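Local coordinates for protein chorismate mutase (Clostridium thermocellum, PDB 1XHO) that probably catalyses the rearrangement of chorismate to prephenate, as a trimeric chorismate mutase of the AroH type, at residues C[47-50]-C[51-55]. Numbering follows the deposited sequence.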
loop_
_atom_site.group_PDB
_atom_site.type_symbol
_atom_site.label_atom_id
_atom_site.label_comp_id
_atom_site.label_asym_id
_atom_site.label_seq_id
_atom_site.Cartn_x
_atom_site.Cartn_y
_atom_site.Cartn_z
ATOM N N ASP C 47 -21.419 -9.863 -4.918
ATOM C CA ASP C 47 -21.969 -9.179 -6.095
ATOM C C ASP C 47 -21.865 -7.671 -5.965
ATOM O O ASP C 47 -21.479 -6.996 -6.916
ATOM C CB ASP C 47 -23.431 -9.589 -6.340
ATOM C CG ASP C 47 -23.550 -10.938 -7.034
ATOM O OD1 ASP C 47 -22.791 -11.190 -7.996
ATOM O OD2 ASP C 47 -24.411 -11.749 -6.622
ATOM N N GLU C 48 -22.206 -7.158 -4.784
ATOM C CA GLU C 48 -22.147 -5.727 -4.512
ATOM C C GLU C 48 -20.708 -5.204 -4.485
ATOM O O GLU C 48 -20.398 -4.183 -5.108
ATOM C CB GLU C 48 -22.837 -5.398 -3.177
ATOM C CG GLU C 48 -24.351 -5.347 -3.258
ATOM C CD GLU C 48 -24.844 -4.197 -4.121
ATOM O OE1 GLU C 48 -24.738 -3.023 -3.684
ATOM O OE2 GLU C 48 -25.329 -4.471 -5.243
ATOM N N ILE C 49 -19.847 -5.906 -3.750
ATOM C CA ILE C 49 -18.424 -5.557 -3.649
ATOM C C ILE C 49 -17.775 -5.479 -5.035
ATOM O O ILE C 49 -17.087 -4.510 -5.353
ATOM C CB ILE C 49 -17.652 -6.573 -2.762
ATOM C CG1 ILE C 49 -18.032 -6.376 -1.291
ATOM C CG2 ILE C 49 -16.141 -6.413 -2.937
ATOM C CD1 ILE C 49 -17.607 -7.536 -0.356
ATOM N N VAL C 50 -18.010 -6.497 -5.854
ATOM C CA VAL C 50 -17.365 -6.590 -7.168
ATOM C C VAL C 50 -17.933 -5.573 -8.152
ATOM O O VAL C 50 -17.182 -4.921 -8.861
ATOM C CB VAL C 50 -17.450 -8.038 -7.743
ATOM C CG1 VAL C 50 -16.932 -8.103 -9.182
ATOM C CG2 VAL C 50 -16.655 -9.000 -6.858
ATOM N N ALA C 51 -19.255 -5.442 -8.183
ATOM C CA ALA C 51 -19.921 -4.543 -9.124
ATOM C C ALA C 51 -19.652 -3.080 -8.788
ATOM O O ALA C 51 -19.379 -2.283 -9.672
ATOM C CB ALA C 51 -21.429 -4.819 -9.148
ATOM N N GLU C 52 -19.724 -2.720 -7.515
ATOM C CA GLU C 52 -19.448 -1.332 -7.121
ATOM C C GLU C 52 -17.981 -0.964 -7.280
ATOM O O GLU C 52 -17.664 0.192 -7.577
ATOM C CB GLU C 52 -19.933 -1.046 -5.699
ATOM C CG GLU C 52 -21.462 -1.047 -5.576
ATOM C CD GLU C 52 -22.135 -0.205 -6.644
ATOM O OE1 GLU C 52 -21.703 0.948 -6.856
ATOM O OE2 GLU C 52 -23.081 -0.707 -7.286
ATOM N N THR C 53 -17.090 -1.946 -7.111
ATOM C CA THR C 53 -15.684 -1.724 -7.358
ATOM C C THR C 53 -15.446 -1.518 -8.853
ATOM O O THR C 53 -14.645 -0.673 -9.233
ATOM C CB THR C 53 -14.782 -2.869 -6.803
ATOM O OG1 THR C 53 -14.974 -2.988 -5.390
ATOM C CG2 THR C 53 -13.292 -2.581 -7.083
ATOM N N GLN C 54 -16.147 -2.287 -9.680
ATOM C CA GLN C 54 -16.017 -2.223 -11.143
ATOM C C GLN C 54 -16.460 -0.859 -11.694
ATOM O O GLN C 54 -15.787 -0.263 -12.539
ATOM C CB GLN C 54 -16.849 -3.344 -11.775
ATOM C CG GLN C 54 -16.426 -3.756 -13.198
ATOM C CD GLN C 54 -17.010 -5.103 -13.626
ATOM O OE1 GLN C 54 -17.349 -5.956 -12.783
ATOM N NE2 GLN C 54 -17.116 -5.308 -14.936
ATOM N N LYS C 55 -17.589 -0.366 -11.199
ATOM C CA LYS C 55 -18.087 0.952 -11.593
ATOM C C LYS C 55 -17.093 2.047 -11.196
ATOM O O LYS C 55 -16.856 2.986 -11.958
ATOM C CB LYS C 55 -19.470 1.223 -10.972
#
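T53 turns its hydroxyl back onto the carbonyl of I49 one turn earlier in helix 46-63, the long helix that follows the first strand of this chorismate mutase subunit. The framework is plain alpha-helix: backbone hydrogen bonds from the amide of i+4 to the carbonyl of i join A51 N to D47 O, E52 N to E48 O (2.9 Å) and Q54 N to V50 O.

The remaining carbonyl of this turn, I49 O, takes two donors. T53 N reaches I49 O at 3.1 Å from above the carbonyl plane, while the T53 hydroxyl arrives from the opposite face. T53 OG1 lies beside its own backbone N and anti to the carbonyl carbon (chi1 -59°), which points it toward the preceding turn; the side chain is buried, and its proton goes to a main-chain carbonyl of the same helix. T53 also touches A90 of helix 89-93, and P87.

Two acidic side chains lie one turn apart on another side of the helix. E48 OE1 and E52 OE2 are 4.6 Å apart, a like-charge pair that would probably be uncomfortable, but each carboxylate has a partner elsewhere: E48 OE1 is hydrogen-bonded to S42 OG, and E52 OE1 to N138 ND2.

V50 and Q54 both lean on helix 89-93. V50 CG1 is 4.2 Å from Q54 OE1, a loose methyl-to-amide-oxygen approach, and Q54 OE1 takes a weak hydrogen bond from N93 ND2 of that helix. Closest of the side-chain approaches is T53 OG1 to I49 O, at 2.6 Å.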